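Local coordinates for alpha-glucosidase (Pseudoalteromonas sp. K8, PDB 5HQA), which hydrolyses alpha-glucosides as a family 97 glycoside hydrolase activated by chloride, and binds the inhibitor acarbose, at residues F104-G109 against S243-L249; D178-I182 against Q232-A237. All coordinates share one frame; numbering follows the deposited sequence.

Contact 1 (F104-G109 against S243-L249)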
loop_
_atom_site.group_PDB
_atom_site.type_symbol
_atom_site.label_atom_id
_atom_site.label_comp_id
_atom_site.label_asym_id
_atom_site.label_seq_id
_atom_site.Cartn_x
_atom_site.Cartn_y
_atom_site.Cartn_z
ATOM N N PHE A 104 -7.214 -9.991 18.062
ATOM C CA PHE A 104 -5.815 -10.398 18.030
ATOM C C PHE A 104 -5.040 -9.642 19.102
ATOM O O PHE A 104 -5.487 -8.604 19.597
ATOM C CB PHE A 104 -5.174 -10.098 16.672
ATOM C CG PHE A 104 -5.894 -10.689 15.496
ATOM C CD1 PHE A 104 -5.386 -11.819 14.858
ATOM C CD2 PHE A 104 -7.046 -10.093 14.997
ATOM C CE1 PHE A 104 -6.028 -12.363 13.765
ATOM C CE2 PHE A 104 -7.696 -10.627 13.900
ATOM C CZ PHE A 104 -7.186 -11.768 13.285
ATOM N N ASP A 105 -3.847 -10.143 19.431
ATOM C CA ASP A 105 -2.996 -9.379 20.340
ATOM C C ASP A 105 -2.621 -8.010 19.770
ATOM O O ASP A 105 -2.322 -7.096 20.541
ATOM C CB ASP A 105 -1.730 -10.160 20.677
ATOM C CG ASP A 105 -2.013 -11.349 21.572
ATOM O OD1 ASP A 105 -3.118 -11.408 22.162
ATOM O OD2 ASP A 105 -1.126 -12.221 21.702
ATOM N N SER A 106 -2.650 -7.839 18.450
ATOM C CA SER A 106 -2.252 -6.580 17.834
ATOM C C SER A 106 -3.424 -5.722 17.369
ATOM O O SER A 106 -3.189 -4.649 16.798
ATOM C CB SER A 106 -1.324 -6.854 16.649
ATOM O OG SER A 106 -1.977 -7.658 15.680
ATOM N N GLY A 107 -4.666 -6.139 17.585
ATOM C CA GLY A 107 -5.786 -5.329 17.143
ATOM C C GLY A 107 -7.045 -6.155 16.958
ATOM O O GLY A 107 -7.088 -7.346 17.268
ATOM N N VAL A 108 -8.084 -5.492 16.453
ATOM C CA VAL A 108 -9.379 -6.142 16.295
ATOM C C VAL A 108 -9.939 -5.862 14.909
ATOM O O VAL A 108 -9.733 -4.791 14.328
ATOM C CB VAL A 108 -10.394 -5.708 17.383
ATOM C CG1 VAL A 108 -9.775 -5.802 18.762
ATOM C CG2 VAL A 108 -10.909 -4.312 17.121
ATOM N N GLY A 109 -10.651 -6.843 14.381
ATOM C CA GLY A 109 -11.393 -6.687 13.139
ATOM C C GLY A 109 -12.843 -7.046 13.387
ATOM O O GLY A 109 -13.141 -7.948 14.176
ATOM N N SER A 243 2.287 -6.094 12.656
ATOM C CA SER A 243 1.078 -6.904 12.707
ATOM C C SER A 243 0.737 -7.474 11.326
ATOM O O SER A 243 0.974 -6.836 10.298
ATOM C CB SER A 243 -0.089 -6.063 13.229
ATOM O OG SER A 243 -1.304 -6.783 13.143
ATOM N N ASP A 244 0.181 -8.692 11.316
ATOM C CA ASP A 244 -0.340 -9.324 10.107
ATOM C C ASP A 244 -1.866 -9.271 10.026
ATOM O O ASP A 244 -2.471 -10.052 9.281
ATOM C CB ASP A 244 0.112 -10.783 10.033
ATOM C CG ASP A 244 1.607 -10.925 9.824
ATOM O OD1 ASP A 244 2.137 -10.368 8.837
ATOM O OD2 ASP A 244 2.255 -11.603 10.651
ATOM N N ILE A 245 -2.505 -8.381 10.783
ATOM C CA ILE A 245 -3.957 -8.452 10.916
ATOM C C ILE A 245 -4.646 -8.247 9.566
ATOM O O ILE A 245 -5.636 -8.921 9.258
ATOM C CB ILE A 245 -4.443 -7.455 11.984
ATOM C CG1 ILE A 245 -5.923 -7.671 12.280
ATOM C CG2 ILE A 245 -4.177 -6.002 11.557
ATOM C CD1 ILE A 245 -6.398 -6.860 13.462
ATOM N N ILE A 246 -4.119 -7.356 8.716
ATOM C CA ILE A 246 -4.787 -7.102 7.437
ATOM C C ILE A 246 -4.793 -8.366 6.581
ATOM O O ILE A 246 -5.837 -8.778 6.059
ATOM C CB ILE A 246 -4.133 -5.923 6.692
ATOM C CG1 ILE A 246 -4.243 -4.628 7.512
ATOM C CG2 ILE A 246 -4.792 -5.737 5.323
ATOM C CD1 ILE A 246 -5.676 -4.257 7.900
ATOM N N LEU A 247 -3.635 -9.014 6.434
ATOM C CA LEU A 247 -3.596 -10.263 5.677
ATOM C C LEU A 247 -4.472 -11.329 6.316
ATOM O O LEU A 247 -5.165 -12.076 5.613
ATOM C CB LEU A 247 -2.165 -10.781 5.568
ATOM C CG LEU A 247 -1.221 -10.040 4.616
ATOM C CD1 LEU A 247 0.186 -10.597 4.800
ATOM C CD2 LEU A 247 -1.681 -10.201 3.172
ATOM N N ASN A 248 -4.433 -11.438 7.648
ATOM C CA ASN A 248 -5.164 -12.513 8.321
ATOM C C ASN A 248 -6.670 -12.385 8.156
ATOM O O ASN A 248 -7.389 -13.379 8.318
ATOM C CB ASN A 248 -4.813 -12.549 9.806
ATOM C CG ASN A 248 -3.602 -13.417 10.084
ATOM O OD1 ASN A 248 -3.388 -14.422 9.404
ATOM N ND2 ASN A 248 -2.804 -13.037 11.075
ATOM N N LEU A 249 -7.167 -11.195 7.840
ATOM C CA LEU A 249 -8.600 -11.016 7.679
ATOM C C LEU A 249 -9.066 -11.255 6.250
ATOM O O LEU A 249 -10.264 -11.173 5.986
ATOM C CB LEU A 249 -9.003 -9.615 8.141
ATOM C CG LEU A 249 -8.887 -9.427 9.654
ATOM C CD1 LEU A 249 -9.237 -8.010 10.013
ATOM C CD2 LEU A 249 -9.804 -10.409 10.406
#
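Ile245 lays its outer branch obliquely against the ring of Phe104. Its CG1 sits 4.2 Å from the ring centroid, 29° off the normal, an off-centre CH-pi contact, and the methyl beyond it, CD1, comes to 3.6 Å from Phe104 CD2. That reach follows from an extended chain: Ile245 CG1 lies opposite its backbone N (chi1 -171°) and CD1 continues straight on, until it also touches the backbone of Gly107 and Val108. Leu249 meets the same ring differently, at its edge, where CD2 lies near the ring plane, 4.1 Å from Phe104 CE2. Asn248 adds its CB near Phe104 CE1, with the amide plane only 3° from that of the ring; its polar ends turn to Trp66 NE1 and the carbonyl O of Val77. An alanine in place of Phe104 would probably open a gap beside Ile245 CD1 and Leu249 CD2 and deprive Ile245 CG1 of its aromatic partner.

At Gly109 a beta carbon would clash with Leu249 CD1, which rests 4.0 Å from Gly109 CA; Gly107 has backbone angles that call for glycine on their own account.

At the polar end Ser106 OG and Ser243 OG are hydrogen-bonded at 2.8 Å. Ser243 OG also accepts from Ile245 N at 3.1 Å, closing an ST turn just as helix 245-248 begins, so one bond from each segment grips this hydroxyl. The type I turn from Phe104 to Gly107 joins strands 95-104 and 107-114 in a beta hairpin. Here helix 245-248 packs on the end of that hairpin in the N-terminal domain, whose family is grouped with the galactose mutarotase-like beta-sandwiches.

Contact 2 (D178-I182 against Q232-A237)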
loop_
_atom_site.group_PDB
_atom_site.type_symbol
_atom_site.label_atom_id
_atom_site.label_comp_id
_atom_site.label_asym_id
_atom_site.label_seq_id
_atom_site.Cartn_x
_atom_site.Cartn_y
_atom_site.Cartn_z
ATOM N N ASP A 178 -1.473 8.584 26.559
ATOM C CA ASP A 178 -0.739 7.469 27.152
ATOM C C ASP A 178 0.371 6.935 26.252
ATOM O O ASP A 178 1.159 6.098 26.705
ATOM C CB ASP A 178 -1.692 6.310 27.481
ATOM C CG ASP A 178 -2.637 6.624 28.628
ATOM O OD1 ASP A 178 -2.302 7.495 29.458
ATOM O OD2 ASP A 178 -3.719 5.998 28.703
ATOM N N GLY A 179 0.446 7.372 24.997
ATOM C CA GLY A 179 1.409 6.826 24.063
ATOM C C GLY A 179 0.938 5.588 23.326
ATOM O O GLY A 179 1.703 5.035 22.525
ATOM N N VAL A 180 -0.292 5.136 23.569
ATOM C CA VAL A 180 -0.845 4.016 22.821
ATOM C C VAL A 180 -1.088 4.447 21.384
ATOM O O VAL A 180 -1.735 5.472 21.132
ATOM C CB VAL A 180 -2.147 3.531 23.473
ATOM C CG1 VAL A 180 -2.783 2.417 22.634
ATOM C CG2 VAL A 180 -1.877 3.084 24.905
ATOM N N HIS A 181 -0.573 3.671 20.432
ATOM C CA HIS A 181 -0.786 3.948 19.017
ATOM C C HIS A 181 -1.949 3.130 18.489
ATOM O O HIS A 181 -2.088 1.947 18.811
ATOM C CB HIS A 181 0.464 3.649 18.197
ATOM C CG HIS A 181 1.553 4.656 18.386
ATOM N ND1 HIS A 181 2.127 4.903 19.616
ATOM C CD2 HIS A 181 2.156 5.495 17.509
ATOM C CE1 HIS A 181 3.053 5.840 19.485
ATOM N NE2 HIS A 181 3.094 6.213 18.216
ATOM N N ILE A 182 -2.772 3.764 17.660
ATOM C CA ILE A 182 -3.968 3.140 17.112
ATOM C C ILE A 182 -4.032 3.477 15.631
ATOM O O ILE A 182 -3.676 4.587 15.223
ATOM C CB ILE A 182 -5.236 3.623 17.849
ATOM C CG1 ILE A 182 -5.148 3.258 19.333
ATOM C CG2 ILE A 182 -6.500 3.043 17.205
ATOM C CD1 ILE A 182 -6.299 3.778 20.169
ATOM N N GLN A 232 -6.047 -1.403 14.758
ATOM C CA GLN A 232 -4.779 -1.844 15.320
ATOM C C GLN A 232 -4.474 -1.033 16.568
ATOM O O GLN A 232 -4.708 0.180 16.606
ATOM C CB GLN A 232 -3.650 -1.675 14.302
ATOM C CG GLN A 232 -3.782 -2.586 13.089
ATOM C CD GLN A 232 -2.594 -2.479 12.160
ATOM O OE1 GLN A 232 -2.705 -2.012 11.018
ATOM N NE2 GLN A 232 -1.446 -2.926 12.640
ATOM N N ILE A 233 -3.950 -1.704 17.590
ATOM C CA ILE A 233 -3.657 -1.081 18.877
ATOM C C ILE A 233 -2.327 -1.626 19.368
ATOM O O ILE A 233 -2.144 -2.847 19.426
ATOM C CB ILE A 233 -4.759 -1.371 19.918
ATOM C CG1 ILE A 233 -6.140 -0.971 19.383
ATOM C CG2 ILE A 233 -4.436 -0.685 21.247
ATOM C CD1 ILE A 233 -7.304 -1.510 20.214
ATOM N N GLY A 234 -1.409 -0.739 19.748
ATOM C CA GLY A 234 -0.140 -1.192 20.293
ATOM C C GLY A 234 0.499 -0.169 21.207
ATOM O O GLY A 234 0.230 1.035 21.116
ATOM N N GLU A 235 1.364 -0.668 22.099
ATOM C CA GLU A 235 2.083 0.230 23.003
ATOM C C GLU A 235 3.091 1.091 22.261
ATOM O O GLU A 235 3.435 2.179 22.733
ATOM C CB GLU A 235 2.846 -0.534 24.080
ATOM C CG GLU A 235 2.162 -1.688 24.699
ATOM C CD GLU A 235 3.087 -2.364 25.670
ATOM O OE1 GLU A 235 3.008 -2.033 26.866
ATOM O OE2 GLU A 235 3.924 -3.181 25.230
ATOM N N LYS A 236 3.609 0.599 21.140
ATOM C CA LYS A 236 4.670 1.260 20.396
ATOM C C LYS A 236 4.249 1.423 18.943
ATOM O O LYS A 236 3.491 0.611 18.406
ATOM C CB LYS A 236 5.979 0.458 20.434
ATOM C CG LYS A 236 6.554 0.211 21.791
ATOM C CD LYS A 236 7.722 -0.761 21.679
ATOM C CE LYS A 236 8.408 -0.960 23.025
ATOM N NZ LYS A 236 8.847 0.340 23.610
ATOM N N ALA A 237 4.786 2.460 18.296
ATOM C CA ALA A 237 4.505 2.653 16.879
ATOM C C ALA A 237 4.847 1.406 16.062
ATOM O O ALA A 237 4.065 0.990 15.199
ATOM C CB ALA A 237 5.267 3.871 16.365
#
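His181 and Gly234 hold the two chains together as an antiparallel hydrogen-bonded pair. His181 N gives to Gly234 O at 2.8 Å, and Gly234 N returns a bond to His181 O at 2.9 Å. One step on, Ile182 and Ile233 form the non-hydrogen-bonded pair, where Ile182 CA comes within 3.1 Å of Gln232 O in a CA-H...O contact.

The His181 side chain is closely packed. After Gly234 the chain bends back over one face of its imidazole: Ala237 N stands 3.8 Å above the plane, over the ring centre, and Ala237 CB adds a CH-pi contact at 4.0 Å from the centroid. CG, opposite the carbonyl carbon and beside the backbone N (chi1 -73°), turns His181 ND1 toward Gly179, and ND1 gives a 2.9 Å bond to Gly179 O. That bond is bent, 135° at the hydrogen, with the donor above the carbonyl plane, yet it limits how far the imidazole can turn. Val564, next to the magnesium-binding Gly565, touches both His181 and Ala237.

Strands 181-187 and 224-234 are neighbours in the large antiparallel sheet of the N-terminal beta-sandwich domain. The isoleucine pair points to the sheet's other face, toward strands 22-27 and 30-42 of the opposing sheet. There the side chains of Val180 and Ile233 cross, with Val180 CG1 3.8 Å from Ile233 CG2, and Phe27 touches both residues, whereas Ile182 CG1 and Ile233 CG1 meet more loosely.

Past the His181-Gly234 pair, Glu235 and Lys236 form the exposed side before Ala237 comes back in. Both direct their side chains away from 178-182; Glu235 reaches Lys28 in a salt bridge, and the backbone N of Lys236 is bonded to Asp239 OD2.

Contacts 1 and 2 have centres 14 Å apart and both reach the same antiparallel sheet of the N-terminal domain, in which strand 224-234 lies between 107-114 and 181-187. Along the chain the order is 104-109, 178-182, 232-237 and 243-249, so contact 2 closes within the span that contact 1 brackets. They touch directly: Ser106 O and Ile233 N, 3.1 Å apart, are probably hydrogen-bonded, and Gln232 packs on Ser243 and Ile245. Contact 2 thus pairs strands within the sheet, whereas contact 1 brings the chain leaving that sheet, helix 245-248, back against the hairpin ahead of strand 264-269, the first in chain order of the parallel sheet.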